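Local atomic coordinates of polyketide synthase PksR (Bacillus subtilis, PDB entry 4U3V), a protein that takes part in building the antibiotic polyketide bacillaene and contributes, through this double-hotdog domain of the trans-acyltransferase synthase, an enoyl-isomerase. Residues A[182-187]-A[249-254]; A[177-182]-A[216-221]; A[35-40]-A[89-94]; A[95-100]-A[110-115]. All blocks are in the same frame, centred on the assembly; numbering follows the deposited sequence.

Contact 1: residues A[182-187]-A[249-254]; sequences KSILAK and LLITLV
Strands 183-187 and 249-254 run antiparallel, their axes 4.8 Å apart at closest approach and their directions 167° apart, with Ile184 facing Ile251 and Ala186 facing Leu249 as hydrogen-bonded pairs, each closed by two backbone bonds (in the first, Ile184 N to Ile251 O and Ile251 N to Ile184 O, both 2.9 Å), and with a fifth bond, from Leu253 N to Lys182 O at 3.0 Å, extending the ladder one step past the start of the first strand.

Ile184 and Ile251 lie side by side and point the same way, the CG2 methyl of Ile184 resting 3.8 Å from Ile251 CB. Their face, which also carries Ala186 and Leu249, looks onto helix 205-219: Ile184 meets Ser217 and Phe218, while Ile251 meets Ala214 and Ile215. This is the hotdog arrangement, a curved antiparallel sheet wrapped round a long helix, here in the C-terminal half of the double hotdog. The other face bears Ser183, Leu185, Leu250 and Thr252. In Leu185, chi1 of 167° with chi2 of 80° brings CD1 across the strand gap to 4.1 Å from Leu250 CB, and its CA makes a CA-H...O contact with Leu249 O. Nearby, Ser183 CB sits 3.1 Å from Ile251 O, and both Ser183 and Leu185 touch Leu149 in the loop beyond.

Contact 2: residues A[177-182]-A[216-221]; sequences LYRDHK and LSFLEQ
A single nitrogen, Arg179 NH1, serves two acceptors at the end of a helix: the backbone Ser217 O at 2.8 Å and the carboxylate Glu220 OE1 at 2.9 Å. The Arg179 chain bends at chi3 (69°), which helps bring NH1 to this helix end. Both acceptors lie close to the guanidinium plane, and the carboxylate of Glu220 is turned only 14° from it. A water accepting from Arg179 NH2 and donating to Glu220 OE1 bridges the salt-bridged pair a second time. Gln221 CB sits over the centre of one guanidinium face, so the group is held both in its plane and from above.

Farther along, Gln221 NE2 also works twice, giving one proton to Asp180 O at 3.2 Å and the other to Phe218 O at 3.0 Å. The Phe218 ring turns its edge to the carbonyls, CE1 lying 3.3 Å from Asp180 O. Asp180 OD1 accepts from Lys182 N, forming an Asx turn, and also from Ser183 N. The contact thus ties the C-terminal end of helix 205-219 to strand 174-180, while Leu177 packs on Ile184 and Ala186 of strand 183-190.

Contact 3: residues A[35-40]-A[89-94]; sequences FTYDEP and IKQGET
Tyr37 lays one face of its ring over the turn 90-93, with Gln91 CA 3.5 Å from the ring centroid and only 9° off the normal, a CH-pi contact. The CG of Tyr37 stands opposite its backbone N (chi1 -177°), which sends the ring out across the turn, and Ile89 O meets the ring's edge.

The polar groups close by are paired off in turn. Tyr37 N gives a hydrogen bond to Glu93 O at 3.1 Å, meeting that oxygen almost straight on. Beside it, the hydroxyls Thr36 OG1 and Thr94 OG1 share a 3.2 Å bond where the two residues form an antiparallel non-hydrogen-bonded pair. Each loop also uses a glutamate to tie its own backbone: Thr36 N donates to the anti lone pair of Glu39 OE1, 2.8 Å away, and Lys90 N donates to Glu93 OE1 at 2.9 Å, from above the carboxylate plane. Glu39 OE2 is hydrogen-bonded to His199 NE2, and Tyr37 O accepts from Arg51, whose charge also forms a cation-pi contact with the Tyr37 ring. The type II turn from Lys90 to Glu93 is closed by Glu93 N and Lys90 O.

Apart from these bonds, Ile89 CD1 packs 3.9 Å from Phe35 CB, and both residues touch Val42 of helix 40-43. Strand 31-36 ends beside the start of strand 94-102, Phe35 reaching Leu97 and Ile89 reaching Ile95.

Contact 4: residues A[95-100]-A[110-115]; sequences IELQAK and LQIMYR
Ala99 and Ile112 meet more closely than ordinary van der Waals contact, Ala99 CB lying 3.3 Å from Ile112 CD1, on the buried face of two antiparallel strands. Both side-chain torsions of Ile112 are close to -49°, which folds CD1 back over the small alanine. Next along this face Leu97 reaches Ile112 through CD2 and Tyr114 through CG, while Ile95 lies alongside Tyr114, its CG2 3.9 Å from Tyr114 CB and near the plane of the ring. Leu97, Ala99 and Leu110 also pack against helix 56-69.

The reverse face is longer-limbed and partly exposed. Glu96 and Arg115 lie side by side there, and Arg115 NH1 forms a salt bridge with Glu96 OE2 at 3.2 Å, nearly linear at 174°; its second bond, to Glu96 OE1, is weak. The carboxylate and guanidinium planes are 50° apart, far from a flat two-pronged pairing. Lys100 runs across Met113 at about a right angle, CD 3.7 Å from Met113 CG, and makes a cation-pi contact with Trp122, which Gln98, Met113 and Arg115 touch as well.

Between the strands, Gln98 with Met113 and Lys100 with Gln111 form hydrogen-bonded pairs, the bond from Gln111 N to Lys100 O being 2.8 Å long. The whole is a beta hairpin of strands 94-102 and 108-116, one oily face against the central helix and the other polar, as in the sheet of a hotdog fold, here the N-terminal one.

How the contacts relate
The four contacts divide between the two hotdogs: contacts 3 and 4 lie in the N-terminal one, contacts 1 and 2 in the C-terminal one, and contacts 1 and 4 have centres about 31 Å apart. Contact 1 is the most buried, a largely aliphatic strand pair; contact 4 repeats its backbone ladder but adds a charged outer face. Contacts 2 and 3 lie nearer the surface, at the ends of elements, and rely more on side-chain hydrogen bonds. Contacts 1 and 2 share Lys182 and meet where strands 174-180 and 183-190 are neighbours, both beside helix 205-219, Leu185 N lying 2.7 Å from Tyr178 O. Contacts 3 and 4 meet where strands 31-36 and 94-102 are neighbours.

Contact 1: residues A[182-187]-A[249-254]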
loop_
_atom_site.group_PDB
_atom_site.type_symbol
_atom_site.label_atom_id
_atom_site.label_comp_id
_atom_site.label_asym_id
_atom_site.label_seq_id
_atom_site.Cartn_x
_atom_site.Cartn_y
_atom_site.Cartn_z
ATOM N N LYS A 182 15.313 9.325 -10.863
ATOM C CA LYS A 182 14.110 8.681 -11.402
ATOM C C LYS A 182 13.666 7.451 -10.633
ATOM O O LYS A 182 12.732 6.767 -11.053
ATOM C CB LYS A 182 14.288 8.311 -12.863
ATOM C CG LYS A 182 15.557 7.495 -13.098
ATOM C CD LYS A 182 15.808 7.278 -14.589
ATOM C CE LYS A 182 17.119 6.543 -14.821
ATOM N NZ LYS A 182 17.492 5.679 -13.656
ATOM N N SER A 183 14.440 7.065 -9.626
ATOM C CA SER A 183 14.100 5.872 -8.844
ATOM C C SER A 183 14.559 5.945 -7.404
ATOM O O SER A 183 15.441 6.742 -7.032
ATOM C CB SER A 183 14.674 4.598 -9.489
ATOM O OG SER A 183 16.068 4.699 -9.548
ATOM N N ILE A 184 14.054 5.019 -6.601
ATOM C CA ILE A 184 14.594 4.863 -5.246
ATOM C C ILE A 184 14.550 3.400 -4.895
ATOM O O ILE A 184 13.646 2.696 -5.313
ATOM C CB ILE A 184 13.866 5.764 -4.208
ATOM C CG1 ILE A 184 14.660 5.827 -2.874
ATOM C CG2 ILE A 184 12.380 5.367 -4.062
ATOM C CD1 ILE A 184 14.247 6.983 -1.982
ATOM N N LEU A 185 15.551 2.937 -4.133
ATOM C CA LEU A 185 15.621 1.533 -3.717
ATOM C C LEU A 185 15.644 1.539 -2.194
ATOM O O LEU A 185 16.403 2.276 -1.578
ATOM C CB LEU A 185 16.887 0.843 -4.288
ATOM C CG LEU A 185 17.224 -0.523 -3.679
ATOM C CD1 LEU A 185 16.344 -1.555 -4.328
ATOM C CD2 LEU A 185 18.720 -0.816 -3.922
ATOM N N ALA A 186 14.659 0.887 -1.584
ATOM C CA ALA A 186 14.493 0.932 -0.136
ATOM C C ALA A 186 14.659 -0.487 0.412
ATOM O O ALA A 186 14.116 -1.448 -0.158
ATOM C CB ALA A 186 13.102 1.462 0.231
ATOM N N LYS A 187 15.423 -0.625 1.486
ATOM C CA LYS A 187 15.341 -1.866 2.264
ATOM C C LYS A 187 14.386 -1.644 3.426
ATOM O O LYS A 187 14.476 -0.627 4.125
ATOM C CB LYS A 187 16.720 -2.270 2.792
ATOM C CG LYS A 187 16.745 -3.722 3.250
ATOM C CD LYS A 187 18.093 -4.095 3.832
ATOM C CE LYS A 187 18.185 -5.600 4.052
ATOM N NZ LYS A 187 19.513 -5.872 4.665
ATOM N N LEU A 249 12.386 -2.657 -1.890
ATOM C CA LEU A 249 11.390 -2.087 -2.843
ATOM C C LEU A 249 12.217 -1.307 -3.874
ATOM O O LEU A 249 12.980 -0.421 -3.484
ATOM C CB LEU A 249 10.456 -1.098 -2.110
ATOM C CG LEU A 249 9.765 -1.577 -0.836
ATOM C CD1 LEU A 249 8.922 -0.432 -0.241
ATOM C CD2 LEU A 249 8.886 -2.744 -1.255
ATOM N N LEU A 250 11.996 -1.576 -5.156
ATOM C CA LEU A 250 12.662 -0.828 -6.209
ATOM C C LEU A 250 11.547 -0.049 -6.900
ATOM O O LEU A 250 10.603 -0.626 -7.467
ATOM C CB LEU A 250 13.348 -1.804 -7.182
ATOM C CG LEU A 250 13.910 -1.168 -8.462
ATOM C CD1 LEU A 250 14.782 0.031 -8.124
ATOM C CD2 LEU A 250 14.687 -2.204 -9.260
ATOM N N ILE A 251 11.631 1.275 -6.802
ATOM C CA ILE A 251 10.502 2.133 -7.193
ATOM C C ILE A 251 10.964 3.068 -8.302
ATOM O O ILE A 251 12.017 3.668 -8.202
ATOM C CB ILE A 251 10.098 2.972 -5.963
ATOM C CG1 ILE A 251 9.611 1.962 -4.896
ATOM C CG2 ILE A 251 9.078 4.049 -6.360
ATOM C CD1 ILE A 251 9.335 2.572 -3.550
ATOM N N THR A 252 10.220 3.092 -9.397
ATOM C CA THR A 252 10.572 3.911 -10.558
ATOM C C THR A 252 9.450 4.879 -10.917
ATOM O O THR A 252 8.301 4.480 -10.999
ATOM C CB THR A 252 10.891 2.994 -11.743
ATOM O OG1 THR A 252 12.044 2.218 -11.376
ATOM C CG2 THR A 252 11.254 3.818 -12.968
ATOM N N LEU A 253 9.790 6.145 -11.128
ATOM C CA LEU A 253 8.828 7.115 -11.649
ATOM C C LEU A 253 8.572 6.836 -13.135
ATOM O O LEU A 253 9.508 6.723 -13.934
ATOM C CB LEU A 253 9.401 8.517 -11.493
ATOM C CG LEU A 253 8.542 9.669 -12.009
ATOM C CD1 LEU A 253 7.186 9.759 -11.301
ATOM C CD2 LEU A 253 9.323 10.987 -11.906
ATOM N N VAL A 254 7.316 6.601 -13.456
ATOM C CA VAL A 254 6.876 6.283 -14.832
ATOM C C VAL A 254 6.007 7.351 -15.515
ATOM O O VAL A 254 6.123 7.561 -16.734
ATOM C CB VAL A 254 6.197 4.897 -14.903
ATOM C CG1 VAL A 254 7.184 3.805 -14.483
ATOM C CG2 VAL A 254 4.941 4.858 -14.050
#

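Contact 2: residues A[177-182]-A[216-221]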
loop_
_atom_site.group_PDB
_atom_site.type_symbol
_atom_site.label_atom_id
_atom_site.label_comp_id
_atom_site.label_asym_id
_atom_site.label_seq_id
_atom_site.Cartn_x
_atom_site.Cartn_y
_atom_site.Cartn_z
ATOM N N LEU A 177 17.941 3.574 2.223
ATOM C CA LEU A 177 17.457 4.178 0.959
ATOM C C LEU A 177 18.635 4.494 0.040
ATOM O O LEU A 177 19.606 5.105 0.473
ATOM C CB LEU A 177 16.768 5.494 1.264
ATOM C CG LEU A 177 15.458 5.318 2.046
ATOM C CD1 LEU A 177 14.978 6.683 2.469
ATOM C CD2 LEU A 177 14.433 4.674 1.123
ATOM N N TYR A 178 18.466 4.225 -1.243
ATOM C CA TYR A 178 19.418 4.658 -2.268
ATOM C C TYR A 178 18.614 5.260 -3.417
ATOM O O TYR A 178 17.696 4.623 -3.912
ATOM C CB TYR A 178 20.177 3.453 -2.792
ATOM C CG TYR A 178 20.803 2.623 -1.692
ATOM C CD1 TYR A 178 22.165 2.740 -1.393
ATOM C CD2 TYR A 178 20.048 1.673 -1.009
ATOM C CE1 TYR A 178 22.737 1.957 -0.400
ATOM C CE2 TYR A 178 20.619 0.853 -0.048
ATOM C CZ TYR A 178 21.956 1.012 0.271
ATOM O OH TYR A 178 22.514 0.210 1.262
ATOM N N ARG A 179 19.019 6.426 -3.899
ATOM C CA ARG A 179 18.137 7.262 -4.715
ATOM C C ARG A 179 18.842 7.809 -5.930
ATOM O O ARG A 179 20.046 8.069 -5.867
ATOM C CB ARG A 179 17.679 8.444 -3.874
ATOM C CG ARG A 179 16.617 9.324 -4.534
ATOM C CD ARG A 179 16.091 10.345 -3.517
ATOM N NE ARG A 179 17.113 11.355 -3.174
ATOM C CZ ARG A 179 16.989 12.244 -2.187
ATOM N NH1 ARG A 179 15.869 12.324 -1.468
ATOM N NH2 ARG A 179 17.974 13.107 -1.939
ATOM N N ASP A 180 18.100 8.030 -7.022
ATOM C CA ASP A 180 18.562 8.949 -8.060
ATOM C C ASP A 180 17.355 9.696 -8.645
ATOM O O ASP A 180 16.254 9.587 -8.088
ATOM C CB ASP A 180 19.385 8.229 -9.167
ATOM C CG ASP A 180 18.548 7.356 -10.083
ATOM O OD1 ASP A 180 17.320 7.326 -9.936
ATOM O OD2 ASP A 180 19.121 6.705 -11.001
ATOM N N HIS A 181 17.569 10.499 -9.683
ATOM C CA HIS A 181 16.512 11.341 -10.210
ATOM C C HIS A 181 15.263 10.642 -10.670
ATOM O O HIS A 181 14.241 11.312 -10.949
ATOM C CB HIS A 181 17.057 12.230 -11.350
ATOM C CG HIS A 181 17.453 11.462 -12.601
ATOM N ND1 HIS A 181 18.596 10.731 -12.682
ATOM C CD2 HIS A 181 16.807 11.319 -13.840
ATOM C CE1 HIS A 181 18.638 10.097 -13.870
ATOM N NE2 HIS A 181 17.550 10.460 -14.582
ATOM N N LYS A 182 15.313 9.325 -10.863
ATOM C CA LYS A 182 14.110 8.681 -11.402
ATOM C C LYS A 182 13.666 7.451 -10.633
ATOM O O LYS A 182 12.732 6.767 -11.053
ATOM C CB LYS A 182 14.288 8.311 -12.863
ATOM C CG LYS A 182 15.557 7.495 -13.098
ATOM C CD LYS A 182 15.808 7.278 -14.589
ATOM C CE LYS A 182 17.119 6.543 -14.821
ATOM N NZ LYS A 182 17.492 5.679 -13.656
ATOM N N LEU A 216 7.812 9.233 -0.947
ATOM C CA LEU A 216 8.022 10.551 -0.374
ATOM C C LEU A 216 9.493 10.902 -0.244
ATOM O O LEU A 216 9.878 12.054 -0.485
ATOM C CB LEU A 216 7.340 10.699 0.993
ATOM C CG LEU A 216 5.820 10.545 0.976
ATOM C CD1 LEU A 216 5.273 10.546 2.397
ATOM C CD2 LEU A 216 5.202 11.662 0.156
ATOM N N SER A 217 10.313 9.913 0.127
ATOM C CA SER A 217 11.761 10.097 0.197
ATOM C C SER A 217 12.388 10.394 -1.173
ATOM O O SER A 217 13.242 11.269 -1.308
ATOM C CB SER A 217 12.424 8.826 0.787
ATOM O OG SER A 217 11.949 8.569 2.109
ATOM N N PHE A 218 11.869 9.733 -2.196
ATOM C CA PHE A 218 12.263 10.039 -3.584
ATOM C C PHE A 218 11.943 11.498 -3.914
ATOM O O PHE A 218 12.780 12.216 -4.466
ATOM C CB PHE A 218 11.544 9.093 -4.560
ATOM C CG PHE A 218 11.662 9.504 -6.017
ATOM C CD1 PHE A 218 12.860 9.330 -6.704
ATOM C CD2 PHE A 218 10.601 10.082 -6.692
ATOM C CE1 PHE A 218 13.010 9.774 -8.013
ATOM C CE2 PHE A 218 10.737 10.531 -8.005
ATOM C CZ PHE A 218 11.944 10.392 -8.672
ATOM N N LEU A 219 10.716 11.925 -3.603
ATOM C CA LEU A 219 10.240 13.258 -4.024
ATOM C C LEU A 219 10.934 14.383 -3.249
ATOM O O LEU A 219 10.897 15.522 -3.664
ATOM C CB LEU A 219 8.712 13.360 -3.834
ATOM C CG LEU A 219 7.984 12.447 -4.848
ATOM C CD1 LEU A 219 6.536 12.209 -4.490
ATOM C CD2 LEU A 219 8.103 12.936 -6.291
ATOM N N GLU A 220 11.548 14.028 -2.132
ATOM C CA GLU A 220 12.147 14.987 -1.205
ATOM C C GLU A 220 13.249 15.745 -1.913
ATOM O O GLU A 220 13.603 16.856 -1.517
ATOM C CB GLU A 220 12.725 14.213 -0.014
ATOM C CG GLU A 220 13.306 15.047 1.123
ATOM C CD GLU A 220 14.799 15.339 0.969
ATOM O OE1 GLU A 220 15.505 14.593 0.244
ATOM O OE2 GLU A 220 15.276 16.331 1.576
ATOM N N GLN A 221 13.815 15.123 -2.948
ATOM C CA GLN A 221 14.933 15.710 -3.679
ATOM C C GLN A 221 14.492 16.901 -4.491
ATOM O O GLN A 221 15.328 17.732 -4.879
ATOM C CB GLN A 221 15.621 14.684 -4.576
ATOM C CG GLN A 221 14.867 14.373 -5.861
ATOM C CD GLN A 221 15.506 13.233 -6.625
ATOM O OE1 GLN A 221 16.564 13.401 -7.232
ATOM N NE2 GLN A 221 14.977 12.040 -6.450
HETATM O O HOH W 1 17.731 16.007 -0.589
#

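Contact 3: residues A[35-40]-A[89-94]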
loop_
_atom_site.group_PDB
_atom_site.type_symbol
_atom_site.label_atom_id
_atom_site.label_comp_id
_atom_site.label_asym_id
_atom_site.label_seq_id
_atom_site.Cartn_x
_atom_site.Cartn_y
_atom_site.Cartn_z
ATOM N N PHE A 35 -11.394 -0.958 12.894
ATOM C CA PHE A 35 -10.261 -0.127 13.345
ATOM C C PHE A 35 -10.769 0.842 14.402
ATOM O O PHE A 35 -11.782 1.510 14.208
ATOM C CB PHE A 35 -9.669 0.667 12.179
ATOM C CG PHE A 35 -9.010 -0.198 11.168
ATOM C CD1 PHE A 35 -7.708 -0.618 11.375
ATOM C CD2 PHE A 35 -9.739 -0.728 10.105
ATOM C CE1 PHE A 35 -7.081 -1.490 10.459
ATOM C CE2 PHE A 35 -9.117 -1.602 9.202
ATOM C CZ PHE A 35 -7.804 -1.991 9.391
ATOM N N THR A 36 -10.064 0.898 15.520
ATOM C CA THR A 36 -10.539 1.727 16.650
ATOM C C THR A 36 -9.601 2.935 16.876
ATOM O O THR A 36 -8.420 2.914 16.532
ATOM C CB THR A 36 -10.658 0.866 17.917
ATOM O OG1 THR A 36 -11.356 1.604 18.936
ATOM C CG2 THR A 36 -9.305 0.461 18.430
ATOM N N TYR A 37 -10.135 4.016 17.437
ATOM C CA TYR A 37 -9.392 5.272 17.550
ATOM C C TYR A 37 -8.042 5.038 18.195
ATOM O O TYR A 37 -7.030 5.609 17.777
ATOM C CB TYR A 37 -10.182 6.278 18.403
ATOM C CG TYR A 37 -9.535 7.636 18.528
ATOM C CD1 TYR A 37 -9.587 8.553 17.469
ATOM C CD2 TYR A 37 -8.978 8.059 19.740
ATOM C CE1 TYR A 37 -9.040 9.820 17.586
ATOM C CE2 TYR A 37 -8.384 9.314 19.848
ATOM C CZ TYR A 37 -8.432 10.184 18.774
ATOM O OH TYR A 37 -7.930 11.469 18.883
ATOM N N ASP A 38 -8.029 4.257 19.261
ATOM C CA ASP A 38 -6.857 4.226 20.132
ATOM C C ASP A 38 -5.768 3.219 19.749
ATOM O O ASP A 38 -4.737 3.185 20.396
ATOM C CB ASP A 38 -7.258 3.972 21.584
ATOM C CG ASP A 38 -7.900 5.182 22.239
ATOM O OD1 ASP A 38 -7.682 6.317 21.765
ATOM O OD2 ASP A 38 -8.632 4.993 23.236
ATOM N N GLU A 39 -5.998 2.350 18.764
ATOM C CA GLU A 39 -4.980 1.338 18.466
ATOM C C GLU A 39 -3.788 1.917 17.644
ATOM O O GLU A 39 -3.937 2.940 16.960
ATOM C CB GLU A 39 -5.617 0.153 17.739
ATOM C CG GLU A 39 -6.084 0.487 16.334
ATOM C CD GLU A 39 -6.615 -0.741 15.641
ATOM O OE1 GLU A 39 -7.854 -0.874 15.541
ATOM O OE2 GLU A 39 -5.798 -1.618 15.265
ATOM N N PRO A 40 -2.594 1.296 17.742
ATOM C CA PRO A 40 -1.397 1.920 17.136
ATOM C C PRO A 40 -1.489 2.117 15.611
ATOM O O PRO A 40 -1.025 3.125 15.097
ATOM C CB PRO A 40 -0.268 0.938 17.486
ATOM C CG PRO A 40 -0.731 0.240 18.726
ATOM C CD PRO A 40 -2.242 0.230 18.702
ATOM N N ILE A 89 -11.256 8.687 11.853
ATOM C CA ILE A 89 -11.720 7.995 13.021
ATOM C C ILE A 89 -11.642 8.964 14.186
ATOM O O ILE A 89 -10.587 9.564 14.420
ATOM C CB ILE A 89 -10.812 6.810 13.316
ATOM C CG1 ILE A 89 -10.726 5.937 12.038
ATOM C CG2 ILE A 89 -11.320 5.989 14.482
ATOM C CD1 ILE A 89 -10.231 4.544 12.297
ATOM N N LYS A 90 -12.790 9.224 14.806
ATOM C CA LYS A 90 -12.817 10.176 15.921
ATOM C C LYS A 90 -12.711 9.462 17.242
ATOM O O LYS A 90 -12.901 8.263 17.331
ATOM C CB LYS A 90 -14.086 11.031 15.888
ATOM C CG LYS A 90 -14.231 11.847 14.623
ATOM C CD LYS A 90 -15.556 12.571 14.563
ATOM C CE LYS A 90 -15.581 13.510 13.370
ATOM N NZ LYS A 90 -14.265 14.177 13.138
ATOM N N GLN A 91 -12.385 10.217 18.285
ATOM C CA GLN A 91 -12.274 9.675 19.602
ATOM C C GLN A 91 -13.477 8.812 19.982
ATOM O O GLN A 91 -14.615 9.160 19.692
ATOM C CB GLN A 91 -12.165 10.844 20.599
ATOM C CG GLN A 91 -11.711 10.383 21.971
ATOM C CD GLN A 91 -11.664 11.563 22.907
ATOM O OE1 GLN A 91 -11.572 12.690 22.435
ATOM N NE2 GLN A 91 -11.815 11.322 24.220
ATOM N N GLY A 92 -13.206 7.679 20.612
ATOM C CA GLY A 92 -14.262 6.727 20.961
ATOM C C GLY A 92 -14.859 5.855 19.857
ATOM O O GLY A 92 -15.666 4.975 20.145
ATOM N N GLU A 93 -14.550 6.144 18.596
ATOM C CA GLU A 93 -15.166 5.421 17.466
ATOM C C GLU A 93 -14.434 4.132 17.071
ATOM O O GLU A 93 -13.186 3.988 17.231
ATOM C CB GLU A 93 -15.281 6.319 16.225
ATOM C CG GLU A 93 -16.180 7.528 16.433
ATOM C CD GLU A 93 -16.302 8.395 15.210
ATOM O OE1 GLU A 93 -15.448 8.290 14.284
ATOM O OE2 GLU A 93 -17.300 9.161 15.159
ATOM N N THR A 94 -15.228 3.205 16.526
ATOM C CA THR A 94 -14.689 2.016 15.884
ATOM C C THR A 94 -15.354 1.925 14.535
ATOM O O THR A 94 -16.580 1.959 14.456
ATOM C CB THR A 94 -14.979 0.731 16.709
ATOM O OG1 THR A 94 -14.289 0.790 17.967
ATOM C CG2 THR A 94 -14.467 -0.516 15.948
#

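Contact 4: residues A[95-100]-A[110-115]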
loop_
_atom_site.group_PDB
_atom_site.type_symbol
_atom_site.label_atom_id
_atom_site.label_comp_id
_atom_site.label_asym_id
_atom_site.label_seq_id
_atom_site.Cartn_x
_atom_site.Cartn_y
_atom_site.Cartn_z
ATOM N N ILE A 95 -14.553 1.920 13.458
ATOM C CA ILE A 95 -15.082 1.846 12.101
ATOM C C ILE A 95 -14.967 0.439 11.527
ATOM O O ILE A 95 -13.883 -0.127 11.523
ATOM C CB ILE A 95 -14.285 2.748 11.142
ATOM C CG1 ILE A 95 -14.244 4.192 11.657
ATOM C CG2 ILE A 95 -14.836 2.627 9.721
ATOM C CD1 ILE A 95 -15.545 4.675 12.246
ATOM N N GLU A 96 -16.065 -0.063 10.952
ATOM C CA GLU A 96 -16.084 -1.381 10.325
ATOM C C GLU A 96 -15.825 -1.166 8.844
ATOM O O GLU A 96 -16.394 -0.257 8.243
ATOM C CB GLU A 96 -17.484 -2.009 10.467
ATOM C CG GLU A 96 -18.005 -2.255 11.873
ATOM C CD GLU A 96 -19.476 -2.704 11.844
ATOM O OE1 GLU A 96 -19.749 -3.847 11.427
ATOM O OE2 GLU A 96 -20.361 -1.867 12.112
ATOM N N LEU A 97 -14.989 -2.024 8.254
ATOM C CA LEU A 97 -14.811 -2.109 6.829
ATOM C C LEU A 97 -15.180 -3.497 6.305
ATOM O O LEU A 97 -14.939 -4.483 6.959
ATOM C CB LEU A 97 -13.354 -1.847 6.453
ATOM C CG LEU A 97 -12.954 -0.377 6.395
ATOM C CD1 LEU A 97 -12.808 0.131 7.814
ATOM C CD2 LEU A 97 -11.664 -0.244 5.594
ATOM N N GLN A 98 -15.772 -3.553 5.114
ATOM C CA GLN A 98 -16.069 -4.833 4.476
ATOM C C GLN A 98 -15.616 -4.709 3.031
ATOM O O GLN A 98 -15.709 -3.623 2.437
ATOM C CB GLN A 98 -17.587 -5.128 4.515
ATOM C CG GLN A 98 -18.066 -5.589 5.890
ATOM C CD GLN A 98 -19.537 -6.000 5.942
ATOM O OE1 GLN A 98 -20.263 -5.913 4.955
ATOM N NE2 GLN A 98 -19.999 -6.348 7.136
ATOM N N ALA A 99 -15.257 -5.832 2.421
ATOM C CA ALA A 99 -14.796 -5.824 1.022
ATOM C C ALA A 99 -15.724 -6.751 0.291
ATOM O O ALA A 99 -15.706 -7.938 0.565
ATOM C CB ALA A 99 -13.373 -6.339 0.912
ATOM N N LYS A 100 -16.639 -6.169 -0.469
ATOM C CA LYS A 100 -17.786 -6.888 -1.052
ATOM C C LYS A 100 -17.590 -7.008 -2.557
ATOM O O LYS A 100 -17.359 -5.995 -3.226
ATOM C CB LYS A 100 -19.061 -6.116 -0.782
ATOM C CG LYS A 100 -19.383 -6.008 0.708
ATOM C CD LYS A 100 -20.032 -4.678 1.079
ATOM C CE LYS A 100 -20.327 -4.613 2.576
ATOM N NZ LYS A 100 -21.065 -3.388 3.000
ATOM N N LEU A 110 -14.614 -5.035 -6.846
ATOM C CA LEU A 110 -14.549 -5.053 -5.382
ATOM C C LEU A 110 -14.974 -3.688 -4.862
ATOM O O LEU A 110 -14.448 -2.666 -5.294
ATOM C CB LEU A 110 -13.123 -5.338 -4.899
ATOM C CG LEU A 110 -12.520 -6.693 -5.288
ATOM C CD1 LEU A 110 -11.050 -6.744 -4.905
ATOM C CD2 LEU A 110 -13.289 -7.845 -4.670
ATOM N N GLN A 111 -15.916 -3.668 -3.925
ATOM C CA GLN A 111 -16.240 -2.453 -3.217
ATOM C C GLN A 111 -15.818 -2.543 -1.745
ATOM O O GLN A 111 -16.303 -3.387 -1.009
ATOM C CB GLN A 111 -17.739 -2.222 -3.261
ATOM C CG GLN A 111 -18.240 -1.970 -4.661
ATOM C CD GLN A 111 -19.378 -0.987 -4.663
ATOM O OE1 GLN A 111 -20.533 -1.373 -4.833
ATOM N NE2 GLN A 111 -19.070 0.277 -4.385
ATOM N N ILE A 112 -14.887 -1.696 -1.346
ATOM C CA ILE A 112 -14.494 -1.619 0.050
ATOM C C ILE A 112 -15.320 -0.525 0.688
ATOM O O ILE A 112 -15.144 0.663 0.388
ATOM C CB ILE A 112 -12.996 -1.251 0.216
ATOM C CG1 ILE A 112 -12.083 -2.122 -0.659
ATOM C CG2 ILE A 112 -12.608 -1.339 1.677
ATOM C CD1 ILE A 112 -12.343 -3.590 -0.548
ATOM N N MET A 113 -16.195 -0.921 1.613
ATOM C CA MET A 113 -17.144 0.005 2.229
ATOM C C MET A 113 -16.790 0.151 3.691
ATOM O O MET A 113 -16.232 -0.763 4.307
ATOM C CB MET A 113 -18.579 -0.566 2.150
ATOM C CG MET A 113 -18.945 -1.169 0.799
ATOM S SD MET A 113 -19.306 0.177 -0.339
ATOM C CE MET A 113 -20.849 0.850 0.301
ATOM N N TYR A 114 -17.137 1.300 4.262
ATOM C CA TYR A 114 -17.012 1.480 5.683
ATOM C C TYR A 114 -18.305 1.999 6.260
ATOM O O TYR A 114 -19.123 2.583 5.548
ATOM C CB TYR A 114 -15.872 2.451 6.017
ATOM C CG TYR A 114 -16.183 3.912 5.730
ATOM C CD1 TYR A 114 -16.472 4.793 6.754
ATOM C CD2 TYR A 114 -16.177 4.378 4.429
ATOM C CE1 TYR A 114 -16.726 6.127 6.484
ATOM C CE2 TYR A 114 -16.440 5.703 4.139
ATOM C CZ TYR A 114 -16.713 6.560 5.175
ATOM O OH TYR A 114 -16.949 7.870 4.891
ATOM N N ARG A 115 -18.495 1.738 7.538
ATOM C CA ARG A 115 -19.768 2.088 8.160
ATOM C C ARG A 115 -19.566 3.371 8.913
ATOM O O ARG A 115 -18.851 3.414 9.920
ATOM C CB ARG A 115 -20.271 0.956 9.047
ATOM C CG ARG A 115 -21.678 1.164 9.583
ATOM C CD ARG A 115 -22.150 -0.118 10.261
ATOM N NE ARG A 115 -23.216 -0.762 9.501
ATOM C CZ ARG A 115 -23.545 -2.051 9.576
ATOM N NH1 ARG A 115 -22.824 -2.910 10.297
ATOM N NH2 ARG A 115 -24.544 -2.508 8.834
#